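Side-chain contacts in mitochondrial association factor 1 (Toxoplasma gondii, PDB 6BXS), which is encoded at a locus required for direct manipulation of host mitochondria and carries a macro domain, its own role being less certain: residues L216-A221 with S261-R266; M184-T189 with A238-A243; A196-N201 with T246-R251; Y53-G58 with I93-L98; T14-R19 with R266-S271. One frame throughout, in Å; residues are numbered along the deposited sequence.

The five contacts hold helices and loops around the mixed sheet of a macro-domain fold. Contact 4 closes first along the chain; the segments of contacts 1, 2 and 3 then alternate with one another, and contact 5 spans them all by bringing the N-terminal hairpin to helix 263-276. Contacts 2 and 3, with centres about 14 Å apart, use the same pair, helices 179-202 and 230-248. Contact 1, its centre about 13 Å from that of contact 2, meets it through Leu219 and Tyr186, while it shares helix 263-276 with contact 5. Contacts 4 and 5 have centres about 32 Å apart, across the chain's centre. Early and late parts of the sequence are thereby tied into one domain.

Contact 1 of 5, residues L216-A221 with S261-R266; sequences LPLLGA and SDTALR. With SO4 (sulfate ion), chain H.
Leu218 reaches across to Thr263 and Ala264 with both methyl groups of its isobutyl end, and these three residues make up nearly all of the buried surface. Its CG stands anti to the backbone N (chi1 179°), which carries the fork away from the loop and onto the first turn of helix 263-276. One prong, Leu218 CD2, packs 3.8 Å from Thr263 CG2, the two side chains crossing at about a right angle. The other prong lies against the helix backbone, with Leu218 CD1 4.1 Å from Ala264 CA and 4.2 Å from Ala264 CB. The loop that follows strand 213-216 probably corresponds to one of the loops that line the ADP-ribose cleft in macro domains, and the contact joins the start of this loop to helix 263-276. Leu218 also begins a type II turn that ends at Ala221, and Leu230 and Ile233 of helix 230-248 pack on its side chain as well. The threonine turns its methyl to the leucine and its hydroxyl elsewhere: Thr263 OG1 makes a short hydrogen bond of 2.5 Å to Ser261 OG, which is also bonded to Glu259. At the far, exposed end of the segment, Arg266 NH1 donates at 2.8 Å to O3 of a sulfate, probably from the crystallisation liquor, with the anion near the plane of the guanidinium at its edge.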
# COMPACT_ATOMS: atom_id res chain seq x y z
N LEU A 216 -1.67 -1.24 6.10
CA LEU A 216 -1.18 0.04 5.59
C LEU A 216 -0.15 0.69 6.51
O LEU A 216 -0.28 0.62 7.73
CB LEU A 216 -2.34 1.02 5.40
CG LEU A 216 -3.46 0.58 4.45
CD1 LEU A 216 -4.70 1.42 4.66
CD2 LEU A 216 -2.99 0.68 3.02
N PRO A 217 0.88 1.32 5.93
CA PRO A 217 1.70 2.25 6.71
C PRO A 217 1.04 3.62 6.71
O PRO A 217 0.02 3.80 6.04
CB PRO A 217 3.02 2.27 5.95
CG PRO A 217 2.61 2.08 4.53
CD PRO A 217 1.43 1.14 4.56
N LEU A 218 1.61 4.58 7.44
CA LEU A 218 1.20 5.97 7.29
C LEU A 218 1.91 6.53 6.07
O LEU A 218 3.07 6.93 6.15
CB LEU A 218 1.51 6.79 8.53
CG LEU A 218 1.12 8.27 8.44
CD1 LEU A 218 -0.39 8.44 8.49
CD2 LEU A 218 1.80 9.07 9.54
N LEU A 219 1.21 6.56 4.94
CA LEU A 219 1.80 6.99 3.68
C LEU A 219 2.25 8.44 3.74
O LEU A 219 1.60 9.28 4.37
CB LEU A 219 0.80 6.78 2.54
CG LEU A 219 0.51 5.32 2.21
CD1 LEU A 219 -0.78 5.19 1.42
CD2 LEU A 219 1.67 4.70 1.45
N GLY A 220 3.37 8.73 3.08
CA GLY A 220 3.91 10.08 3.05
C GLY A 220 4.81 10.38 4.23
O GLY A 220 5.42 11.45 4.29
N ALA A 221 4.89 9.45 5.18
CA ALA A 221 5.73 9.62 6.36
C ALA A 221 7.19 9.31 6.03
O ALA A 221 7.53 9.03 4.88
CB ALA A 221 5.24 8.74 7.49
N SER A 261 4.48 8.05 16.75
CA SER A 261 3.58 9.18 17.03
C SER A 261 2.10 8.81 16.93
O SER A 261 1.23 9.64 17.21
CB SER A 261 3.88 10.35 16.08
OG SER A 261 3.44 10.06 14.77
N ASP A 262 1.82 7.57 16.54
CA ASP A 262 0.45 7.06 16.44
C ASP A 262 -0.44 7.99 15.62
O ASP A 262 -1.63 8.14 15.89
CB ASP A 262 -0.13 6.85 17.85
CG ASP A 262 -0.43 5.39 18.17
OD1 ASP A 262 -0.60 4.59 17.23
OD2 ASP A 262 -0.49 5.05 19.37
N THR A 263 0.15 8.59 14.59
CA THR A 263 -0.51 9.64 13.82
C THR A 263 -1.70 9.11 13.02
O THR A 263 -2.70 9.81 12.87
CB THR A 263 0.50 10.32 12.88
OG1 THR A 263 1.42 11.10 13.65
CG2 THR A 263 -0.20 11.24 11.88
N ALA A 264 -1.59 7.89 12.50
CA ALA A 264 -2.68 7.29 11.74
C ALA A 264 -3.93 7.18 12.61
O ALA A 264 -5.03 7.55 12.20
CB ALA A 264 -2.29 5.92 11.21
N LEU A 265 -3.74 6.68 13.83
CA LEU A 265 -4.82 6.56 14.80
C LEU A 265 -5.42 7.93 15.14
O LEU A 265 -6.64 8.11 15.05
CB LEU A 265 -4.29 5.89 16.07
CG LEU A 265 -5.27 5.74 17.24
CD1 LEU A 265 -6.45 4.87 16.86
CD2 LEU A 265 -4.55 5.17 18.45
N ARG A 266 -4.58 8.88 15.51
CA ARG A 266 -5.04 10.20 15.94
C ARG A 266 -5.83 10.93 14.86
O ARG A 266 -6.80 11.62 15.15
CB ARG A 266 -3.87 11.07 16.37
CG ARG A 266 -3.36 10.79 17.77
CD ARG A 266 -2.87 12.07 18.42
NE ARG A 266 -1.75 11.84 19.33
CZ ARG A 266 -1.19 12.79 20.08
NH1 ARG A 266 -1.65 14.03 20.04
NH2 ARG A 266 -0.17 12.48 20.87
S SO4 H . -4.53 15.49 17.81
O1 SO4 H . -4.35 16.93 17.66
O2 SO4 H . -3.71 14.80 16.81
O3 SO4 H . -4.10 15.08 19.15
O4 SO4 H . -5.93 15.15 17.62

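Contact 2 of 5, residues M184-T189 with A238-A243; sequences MAYKAT and AVAVEA
Ala240 fits its methyl against Tyr186 and Lys187 where helices 179-202 and 230-248 of the macro-domain fold run side by side. The short segments cross at -44°, both running in broadly the same direction, and their axes come within 8.4 Å. This closeness depends on the small alanine: Lys187 CA and Ala240 CA are the closest CA pair across the segments, at 4.3 Å, and Ala240 CB sits 3.7 Å from Lys187 CA and equally near the carbonyl oxygen of Tyr186. On the buried side Tyr186 CD1 approaches the same methyl obliquely at 3.9 Å. The ring runs on along helix 230-248, against Ile233, Ala236 and Asn237, and its hydroxyl is hydrogen-bonded to the carbonyl of Leu219 in the neighbouring loop, which restrains the direction of the ring.

The other side is partly exposed and makes fewer contacts. There the Lys187 chain runs extended beyond CG, its chi1 of -65° setting CG beside the backbone N, and its aliphatic part passes over the surface of the second helix. In a single close touch, Lys187 CE comes to 3.5 Å from Val239 CG1, while the two side chains cross at a slant. No direct hydrogen bond joins the segments here; instead, one water donates to Lys187 O at 2.8 Å and to Ala240 O at 2.8 Å, bridging the two backbones.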
# COMPACT_ATOMS: atom_id res chain seq x y z
N MET A 184 -5.30 16.37 -2.21
CA MET A 184 -5.90 15.83 -3.43
C MET A 184 -5.16 14.58 -3.91
O MET A 184 -5.78 13.60 -4.31
CB MET A 184 -5.90 16.90 -4.52
CG MET A 184 -6.95 16.71 -5.60
SD MET A 184 -7.17 18.20 -6.59
CE MET A 184 -7.89 19.34 -5.41
N ALA A 185 -3.83 14.61 -3.85
CA ALA A 185 -3.01 13.48 -4.27
C ALA A 185 -3.15 12.31 -3.29
O ALA A 185 -3.16 11.15 -3.69
CB ALA A 185 -1.54 13.89 -4.39
N TYR A 186 -3.27 12.64 -2.00
CA TYR A 186 -3.39 11.63 -0.96
C TYR A 186 -4.70 10.85 -1.09
O TYR A 186 -4.73 9.63 -0.94
CB TYR A 186 -3.32 12.28 0.43
CG TYR A 186 -2.67 11.40 1.49
CD1 TYR A 186 -3.31 10.25 1.95
CD2 TYR A 186 -1.44 11.72 2.03
CE1 TYR A 186 -2.72 9.45 2.92
CE2 TYR A 186 -0.85 10.93 3.00
CZ TYR A 186 -1.49 9.80 3.44
OH TYR A 186 -0.90 9.01 4.40
N LYS A 187 -5.79 11.56 -1.38
CA LYS A 187 -7.08 10.93 -1.59
C LYS A 187 -7.06 10.04 -2.83
O LYS A 187 -7.59 8.93 -2.82
CB LYS A 187 -8.18 11.98 -1.72
CG LYS A 187 -8.41 12.80 -0.47
CD LYS A 187 -9.27 14.02 -0.76
CE LYS A 187 -9.42 14.90 0.46
NZ LYS A 187 -9.76 16.30 0.11
N ALA A 188 -6.45 10.55 -3.89
CA ALA A 188 -6.29 9.80 -5.14
C ALA A 188 -5.51 8.51 -4.89
O ALA A 188 -5.81 7.47 -5.47
CB ALA A 188 -5.57 10.65 -6.17
N THR A 189 -4.51 8.59 -4.02
CA THR A 189 -3.69 7.44 -3.68
C THR A 189 -4.49 6.38 -2.92
O THR A 189 -4.41 5.19 -3.22
CB THR A 189 -2.46 7.85 -2.84
OG1 THR A 189 -1.68 8.80 -3.57
CG2 THR A 189 -1.60 6.65 -2.50
N ALA A 238 -6.72 10.21 7.11
CA ALA A 238 -8.05 9.96 7.65
C ALA A 238 -9.14 10.33 6.65
O ALA A 238 -10.04 9.54 6.37
CB ALA A 238 -8.25 10.72 8.95
N VAL A 239 -9.04 11.53 6.09
CA VAL A 239 -10.02 12.01 5.12
C VAL A 239 -9.97 11.18 3.84
O VAL A 239 -11.01 10.92 3.22
CB VAL A 239 -9.79 13.50 4.79
CG1 VAL A 239 -10.64 13.95 3.62
CG2 VAL A 239 -10.09 14.36 6.01
N ALA A 240 -8.78 10.75 3.44
CA ALA A 240 -8.63 9.92 2.25
C ALA A 240 -9.27 8.56 2.45
O ALA A 240 -9.89 8.01 1.54
CB ALA A 240 -7.16 9.76 1.89
N VAL A 241 -9.13 8.02 3.66
CA VAL A 241 -9.74 6.73 4.00
C VAL A 241 -11.26 6.84 3.99
O VAL A 241 -11.94 5.95 3.48
CB VAL A 241 -9.25 6.24 5.37
CG1 VAL A 241 -10.13 5.09 5.89
CG2 VAL A 241 -7.80 5.79 5.29
N GLU A 242 -11.79 7.92 4.55
CA GLU A 242 -13.24 8.14 4.58
C GLU A 242 -13.83 8.16 3.18
O GLU A 242 -14.86 7.54 2.92
CB GLU A 242 -13.57 9.45 5.30
CG GLU A 242 -13.34 9.44 6.80
CD GLU A 242 -13.62 10.78 7.45
OE1 GLU A 242 -14.81 11.09 7.70
OE2 GLU A 242 -12.66 11.53 7.71
N ALA A 243 -13.16 8.87 2.27
CA ALA A 243 -13.64 9.01 0.90
C ALA A 243 -13.59 7.68 0.16
O ALA A 243 -14.49 7.36 -0.61
CB ALA A 243 -12.81 10.06 0.16
O HOH W 1 -9.82 8.97 -1.05

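Contact 3 of 5, residues A196-N201 with T246-R251; sequences AVSEYN and TRFDPR. With SO4 (sulfate ion), chain D; SO4 (sulfate ion), chain G.
Ser198 and Phe248 meet obliquely, the hydroxyl oxygen Ser198 OG lying 3.9 Å from Phe248 CD1. One face of that ring is covered by its own neighbour: Arg247 CG sits 3.4 Å above the ring plane, over its centre. Farther along, Asn201 CB is at the edge of the Arg251 guanidinium, near its plane. The two residues are joined more firmly by a sulfate, whose O2 accepts from Asn201 ND2 at an angle of 166° and also from Arg251 NH1. Its O4 takes the Arg251 backbone N at 2.8 Å and Arg251 NE at 3.1 Å, the bend at chi3 (-55°) folding the side chain round the anion. A water extends this network, receiving from Ser198 OG and donating to Phe248 O and to sulfate O1. Asn201 OD1 is held by Val211 N. Together the last turn of helix 179-202 and the loop after helix 230-248 form a surface anion site, occupied here by sulfate probably from the crystallisation liquor.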
# COMPACT_ATOMS: atom_id res chain seq x y z
N ALA A 196 -8.02 -0.69 -6.37
CA ALA A 196 -7.27 -1.83 -6.89
C ALA A 196 -7.75 -3.13 -6.27
O ALA A 196 -7.97 -4.12 -6.97
CB ALA A 196 -5.78 -1.64 -6.63
N VAL A 197 -7.92 -3.12 -4.95
CA VAL A 197 -8.41 -4.29 -4.23
C VAL A 197 -9.82 -4.65 -4.68
O VAL A 197 -10.10 -5.81 -5.00
CB VAL A 197 -8.41 -4.06 -2.71
CG1 VAL A 197 -9.09 -5.22 -1.99
CG2 VAL A 197 -6.98 -3.90 -2.20
N SER A 198 -10.70 -3.66 -4.70
CA SER A 198 -12.08 -3.85 -5.13
C SER A 198 -12.15 -4.47 -6.51
O SER A 198 -12.86 -5.45 -6.73
CB SER A 198 -12.83 -2.52 -5.13
OG SER A 198 -14.08 -2.65 -5.77
N GLU A 199 -11.40 -3.90 -7.45
CA GLU A 199 -11.40 -4.37 -8.82
C GLU A 199 -10.76 -5.75 -8.93
O GLU A 199 -11.24 -6.61 -9.67
CB GLU A 199 -10.67 -3.37 -9.72
CG GLU A 199 -11.23 -3.24 -11.12
CD GLU A 199 -12.67 -2.75 -11.13
OE1 GLU A 199 -13.00 -1.87 -10.31
OE2 GLU A 199 -13.46 -3.25 -11.95
N TYR A 200 -9.70 -5.97 -8.17
CA TYR A 200 -8.99 -7.25 -8.20
C TYR A 200 -9.84 -8.39 -7.65
O TYR A 200 -9.84 -9.49 -8.20
CB TYR A 200 -7.68 -7.16 -7.42
CG TYR A 200 -7.06 -8.50 -7.09
CD1 TYR A 200 -6.27 -9.17 -8.02
CD2 TYR A 200 -7.26 -9.10 -5.86
CE1 TYR A 200 -5.70 -10.39 -7.73
CE2 TYR A 200 -6.70 -10.33 -5.56
CZ TYR A 200 -5.92 -10.97 -6.50
OH TYR A 200 -5.36 -12.19 -6.20
N ASN A 201 -10.58 -8.13 -6.58
CA ASN A 201 -11.41 -9.16 -5.97
C ASN A 201 -12.58 -9.57 -6.86
O ASN A 201 -13.18 -10.62 -6.65
CB ASN A 201 -11.93 -8.70 -4.61
CG ASN A 201 -10.91 -8.85 -3.50
OD1 ASN A 201 -9.92 -9.56 -3.64
ND2 ASN A 201 -11.15 -8.18 -2.37
N THR A 246 -16.34 5.29 1.47
CA THR A 246 -17.61 5.78 0.93
C THR A 246 -17.76 5.41 -0.54
O THR A 246 -18.84 5.04 -0.99
CB THR A 246 -17.72 7.31 1.07
OG1 THR A 246 -17.91 7.64 2.45
CG2 THR A 246 -18.90 7.86 0.27
N ARG A 247 -16.66 5.51 -1.29
CA ARG A 247 -16.68 5.22 -2.72
C ARG A 247 -16.96 3.74 -3.01
O ARG A 247 -17.86 3.42 -3.79
CB ARG A 247 -15.35 5.63 -3.36
CG ARG A 247 -15.09 5.06 -4.75
CD ARG A 247 -16.17 5.43 -5.76
NE ARG A 247 -15.77 5.15 -7.13
CZ ARG A 247 -16.03 4.03 -7.79
NH1 ARG A 247 -16.73 3.05 -7.22
NH2 ARG A 247 -15.61 3.88 -9.04
N PHE A 248 -16.20 2.85 -2.38
CA PHE A 248 -16.22 1.44 -2.76
C PHE A 248 -17.02 0.56 -1.80
O PHE A 248 -17.38 -0.57 -2.16
CB PHE A 248 -14.78 0.92 -2.86
CG PHE A 248 -13.99 1.54 -3.98
CD1 PHE A 248 -14.25 1.22 -5.30
CD2 PHE A 248 -12.98 2.46 -3.70
CE1 PHE A 248 -13.53 1.80 -6.33
CE2 PHE A 248 -12.25 3.04 -4.73
CZ PHE A 248 -12.53 2.71 -6.04
N ASP A 249 -17.31 1.06 -0.61
CA ASP A 249 -18.06 0.31 0.41
C ASP A 249 -17.52 -1.11 0.53
O ASP A 249 -18.26 -2.08 0.39
CB ASP A 249 -19.55 0.29 0.05
CG ASP A 249 -20.42 -0.30 1.16
OD1 ASP A 249 -20.01 -0.24 2.34
OD2 ASP A 249 -21.51 -0.81 0.86
N PRO A 250 -16.21 -1.25 0.80
CA PRO A 250 -15.55 -2.55 0.66
C PRO A 250 -15.74 -3.49 1.84
O PRO A 250 -16.06 -3.06 2.95
CB PRO A 250 -14.08 -2.16 0.52
CG PRO A 250 -13.95 -0.93 1.36
CD PRO A 250 -15.28 -0.21 1.26
N ARG A 251 -15.53 -4.78 1.59
CA ARG A 251 -15.53 -5.79 2.64
C ARG A 251 -14.15 -5.91 3.26
O ARG A 251 -13.99 -6.46 4.35
CB ARG A 251 -15.97 -7.15 2.09
CG ARG A 251 -17.37 -7.16 1.49
CD ARG A 251 -17.57 -8.36 0.57
NE ARG A 251 -16.56 -8.42 -0.48
CZ ARG A 251 -16.52 -9.32 -1.45
NH1 ARG A 251 -15.55 -9.28 -2.35
NH2 ARG A 251 -17.45 -10.26 -1.53
S SO4 D . -14.03 -5.66 -1.49
O1 SO4 D . -13.65 -4.38 -2.08
O2 SO4 D . -13.88 -6.72 -2.48
O3 SO4 D . -13.18 -5.94 -0.34
O4 SO4 D . -15.42 -5.59 -1.05
S SO4 G . -17.68 0.32 -8.75
O1 SO4 G . -16.61 1.23 -9.16
O2 SO4 G . -17.70 -0.85 -9.62
O3 SO4 G . -17.47 -0.10 -7.37
O4 SO4 G . -18.97 1.02 -8.85
O HOH W 2 -15.51 -2.66 -3.29

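Contact 4 of 5, residues Y53-G58 with I93-L98; sequences YGLFIG and IQERLL
Leu55 anchors a buried, largely apolar contact with Gln94, Glu95 and Leu98, seating the loop after strand 45-50 on helix 83-103. Its CG lies beside the backbone N (chi1 -50°), directing CD1 at the helix. Leu55 CD1 rests 3.9 Å from Glu95 CA, 4.0 Å from Glu95 CG and 4.1 Å from Leu98 CD2. In macro domains the corresponding loop, which leads into the next helix, commonly lines the ADP-ribose cleft; whether it does so here is not established. Polar linkage comes from Gln94, whose extended chain brings Gln94 NE2 to 2.9 Å from Leu55 O, a weak hydrogen bond bent to 127°. The other end of that amide is held more definitely: Gln94 OE1 is bonded to His150 NE2, which fixes the amide's rotation. Phe148 of strand 147-152 packs against both Leu55 and Gln94, so the contact sits over the sheet, while the Glu95 side lies toward the surface.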
# COMPACT_ATOMS: atom_id res chain seq x y z
N TYR A 53 9.19 7.00 -5.99
CA TYR A 53 8.77 7.66 -7.22
C TYR A 53 9.38 6.99 -8.46
O TYR A 53 8.86 7.14 -9.57
CB TYR A 53 9.16 9.14 -7.17
CG TYR A 53 8.57 9.85 -5.97
CD1 TYR A 53 7.20 9.97 -5.81
CD2 TYR A 53 9.39 10.39 -4.98
CE1 TYR A 53 6.65 10.60 -4.72
CE2 TYR A 53 8.85 11.03 -3.87
CZ TYR A 53 7.48 11.13 -3.75
OH TYR A 53 6.93 11.76 -2.66
N GLY A 54 10.46 6.24 -8.26
CA GLY A 54 11.08 5.49 -9.33
C GLY A 54 10.51 4.09 -9.50
O GLY A 54 10.89 3.37 -10.42
N LEU A 55 9.61 3.71 -8.60
CA LEU A 55 8.83 2.47 -8.72
C LEU A 55 9.63 1.18 -8.55
O LEU A 55 9.24 0.14 -9.08
CB LEU A 55 8.11 2.43 -10.08
CG LEU A 55 7.30 3.65 -10.50
CD1 LEU A 55 6.63 3.39 -11.84
CD2 LEU A 55 6.28 4.02 -9.44
N PHE A 56 10.73 1.22 -7.80
CA PHE A 56 11.51 0.01 -7.53
C PHE A 56 11.22 -0.54 -6.14
O PHE A 56 10.87 0.21 -5.23
CB PHE A 56 13.01 0.29 -7.66
CG PHE A 56 13.57 1.10 -6.53
CD1 PHE A 56 14.03 0.48 -5.38
CD2 PHE A 56 13.63 2.47 -6.62
CE1 PHE A 56 14.54 1.22 -4.34
CE2 PHE A 56 14.13 3.22 -5.57
CZ PHE A 56 14.59 2.59 -4.43
N ILE A 57 11.38 -1.85 -5.98
CA ILE A 57 11.33 -2.49 -4.68
C ILE A 57 12.75 -2.71 -4.17
O ILE A 57 13.51 -3.49 -4.74
CB ILE A 57 10.57 -3.83 -4.73
CG1 ILE A 57 9.09 -3.58 -5.05
CG2 ILE A 57 10.70 -4.58 -3.40
CD1 ILE A 57 8.30 -4.83 -5.38
N GLY A 58 13.09 -2.02 -3.09
CA GLY A 58 14.44 -2.04 -2.55
C GLY A 58 14.69 -0.81 -1.71
O GLY A 58 13.75 -0.17 -1.23
N ILE A 93 8.59 -3.92 -14.47
CA ILE A 93 7.20 -4.35 -14.50
C ILE A 93 6.24 -3.22 -14.15
O ILE A 93 5.22 -3.04 -14.80
CB ILE A 93 6.97 -5.54 -13.54
CG1 ILE A 93 7.68 -6.79 -14.07
CG2 ILE A 93 5.47 -5.81 -13.37
CD1 ILE A 93 7.71 -7.95 -13.09
N GLN A 94 6.57 -2.47 -13.10
CA GLN A 94 5.67 -1.45 -12.59
C GLN A 94 5.67 -0.19 -13.45
O GLN A 94 4.66 0.52 -13.52
CB GLN A 94 6.02 -1.12 -11.14
CG GLN A 94 5.74 -2.29 -10.19
CD GLN A 94 5.87 -1.95 -8.72
OE1 GLN A 94 5.23 -2.58 -7.87
NE2 GLN A 94 6.69 -0.96 -8.39
N GLU A 95 6.78 0.10 -14.12
CA GLU A 95 6.81 1.19 -15.10
C GLU A 95 5.87 0.90 -16.27
O GLU A 95 5.09 1.76 -16.68
CB GLU A 95 8.23 1.42 -15.63
CG GLU A 95 9.12 2.24 -14.72
CD GLU A 95 10.46 2.55 -15.36
OE1 GLU A 95 10.49 3.41 -16.27
OE2 GLU A 95 11.47 1.95 -14.96
N ARG A 96 5.95 -0.32 -16.80
CA ARG A 96 5.12 -0.73 -17.92
C ARG A 96 3.63 -0.74 -17.55
O ARG A 96 2.79 -0.29 -18.33
CB ARG A 96 5.53 -2.12 -18.40
CG ARG A 96 6.93 -2.19 -19.01
CD ARG A 96 7.39 -3.63 -19.17
NE ARG A 96 8.79 -3.71 -19.57
CZ ARG A 96 9.53 -4.81 -19.47
NH1 ARG A 96 9.02 -5.93 -18.98
NH2 ARG A 96 10.80 -4.79 -19.85
N LEU A 97 3.32 -1.26 -16.37
CA LEU A 97 1.93 -1.36 -15.93
C LEU A 97 1.29 0.00 -15.70
O LEU A 97 0.11 0.19 -15.98
CB LEU A 97 1.84 -2.19 -14.65
CG LEU A 97 1.81 -3.71 -14.80
CD1 LEU A 97 1.84 -4.39 -13.44
CD2 LEU A 97 0.59 -4.16 -15.59
N LEU A 98 2.07 0.95 -15.18
CA LEU A 98 1.56 2.29 -14.94
C LEU A 98 1.18 2.98 -16.24
O LEU A 98 0.18 3.69 -16.31
CB LEU A 98 2.59 3.14 -14.18
CG LEU A 98 2.18 4.60 -13.94
CD1 LEU A 98 0.81 4.68 -13.26
CD2 LEU A 98 3.23 5.33 -13.12

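Contact 5 of 5, residues T14-R19 with R266-S271; sequences TCLGDR and RGLMES. With SO4 (sulfate ion), chain H.
Apolar packing joins Leu16 to Leu268, and Cys15 makes a looser van der Waals contact with Ser271. The branch ends meet with Leu16 CD1 4.3 Å from Leu268 CD2; Phe13 and Phe23 of the hairpin strands also pack on Leu268. Cys15 SG lies 4.4 Å from Ser271 CB, its chi1 of 70° placing the sulfur against the helix, and Cys15 CB is 4.3 Å from Ser271 O. No hydrogen bond joins the two segments directly, but polar links from just beyond them tie helix and turn together. The carboxylate of Glu272 accepts from the backbone N of Thr14 and of Cys15, and Ser271 OG is held by Arg235 and Glu242. Within the turn, Arg19 NH1 donates to Leu16 O at 2.7 Å (155°), the oxygen near the guanidinium plane while the nitrogen stands above the carbonyl plane. Arg19 NH2 forms a salt bridge with Asp249. The arrangement is that of a beta hairpin at the edge of the sheet, strands 8-13 and 19-24, with its connecting turn covered by C-terminal helix 263-276.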
# COMPACT_ATOMS: atom_id res chain seq x y z
N THR A 14 -17.84 5.05 13.03
CA THR A 14 -19.13 5.32 12.41
C THR A 14 -18.95 6.21 11.18
O THR A 14 -19.80 6.23 10.29
CB THR A 14 -20.11 5.99 13.39
OG1 THR A 14 -21.41 6.07 12.80
CG2 THR A 14 -19.63 7.39 13.76
N CYS A 15 -17.84 6.94 11.13
CA CYS A 15 -17.52 7.76 9.96
C CYS A 15 -17.07 6.88 8.79
O CYS A 15 -16.95 7.36 7.66
CB CYS A 15 -16.44 8.79 10.29
SG CYS A 15 -14.79 8.11 10.57
N LEU A 16 -16.82 5.60 9.07
CA LEU A 16 -16.43 4.64 8.05
C LEU A 16 -17.48 3.53 7.91
O LEU A 16 -17.15 2.38 7.62
CB LEU A 16 -15.07 4.02 8.37
CG LEU A 16 -13.90 4.98 8.58
CD1 LEU A 16 -12.64 4.21 8.91
CD2 LEU A 16 -13.69 5.86 7.35
N GLY A 17 -18.74 3.89 8.12
CA GLY A 17 -19.83 2.93 8.00
C GLY A 17 -19.78 1.86 9.08
O GLY A 17 -20.11 0.70 8.82
N ASP A 18 -19.35 2.25 10.27
CA ASP A 18 -19.29 1.36 11.43
C ASP A 18 -18.34 0.19 11.21
O ASP A 18 -18.60 -0.93 11.65
CB ASP A 18 -20.69 0.82 11.76
CG ASP A 18 -21.69 1.93 12.03
OD1 ASP A 18 -21.34 2.89 12.75
OD2 ASP A 18 -22.83 1.84 11.52
N ARG A 19 -17.22 0.45 10.54
CA ARG A 19 -16.20 -0.57 10.34
C ARG A 19 -15.20 -0.59 11.49
O ARG A 19 -14.88 0.45 12.06
CB ARG A 19 -15.46 -0.33 9.02
CG ARG A 19 -16.24 -0.74 7.78
CD ARG A 19 -15.53 -0.30 6.51
NE ARG A 19 -16.24 -0.74 5.31
CZ ARG A 19 -17.39 -0.22 4.88
NH1 ARG A 19 -17.96 0.77 5.55
NH2 ARG A 19 -17.96 -0.69 3.78
N ARG A 266 -4.58 8.88 15.51
CA ARG A 266 -5.04 10.20 15.94
C ARG A 266 -5.83 10.93 14.86
O ARG A 266 -6.80 11.62 15.15
CB ARG A 266 -3.87 11.07 16.37
CG ARG A 266 -3.36 10.79 17.77
CD ARG A 266 -2.87 12.07 18.42
NE ARG A 266 -1.75 11.84 19.33
CZ ARG A 266 -1.19 12.79 20.08
NH1 ARG A 266 -1.65 14.03 20.04
NH2 ARG A 266 -0.17 12.48 20.87
N GLY A 267 -5.38 10.80 13.61
CA GLY A 267 -6.05 11.45 12.50
C GLY A 267 -7.47 10.96 12.33
O GLY A 267 -8.40 11.74 12.13
N LEU A 268 -7.65 9.64 12.43
CA LEU A 268 -8.96 9.03 12.28
C LEU A 268 -9.84 9.27 13.51
O LEU A 268 -11.05 9.43 13.38
CB LEU A 268 -8.82 7.54 12.00
CG LEU A 268 -8.64 7.17 10.52
CD1 LEU A 268 -8.19 5.72 10.37
CD2 LEU A 268 -9.93 7.40 9.74
N MET A 269 -9.23 9.28 14.69
CA MET A 269 -9.94 9.64 15.92
C MET A 269 -10.57 11.02 15.76
O MET A 269 -11.70 11.25 16.18
CB MET A 269 -8.99 9.64 17.12
CG MET A 269 -8.58 8.27 17.64
SD MET A 269 -9.91 7.38 18.48
CE MET A 269 -10.40 6.25 17.19
N GLU A 270 -9.82 11.93 15.15
CA GLU A 270 -10.28 13.29 14.93
C GLU A 270 -11.43 13.32 13.92
O GLU A 270 -12.38 14.08 14.08
CB GLU A 270 -9.13 14.17 14.45
CG GLU A 270 -9.50 15.65 14.31
CD GLU A 270 -8.28 16.56 14.26
OE1 GLU A 270 -7.27 16.26 14.93
OE2 GLU A 270 -8.34 17.58 13.54
N SER A 271 -11.34 12.48 12.89
CA SER A 271 -12.40 12.38 11.90
C SER A 271 -13.68 11.83 12.53
O SER A 271 -14.78 12.29 12.22
CB SER A 271 -11.97 11.48 10.74
OG SER A 271 -11.06 12.16 9.88
S SO4 H . -4.53 15.49 17.81
O1 SO4 H . -4.35 16.93 17.66
O2 SO4 H . -3.71 14.80 16.81
O3 SO4 H . -4.10 15.08 19.15
O4 SO4 H . -5.93 15.15 17.62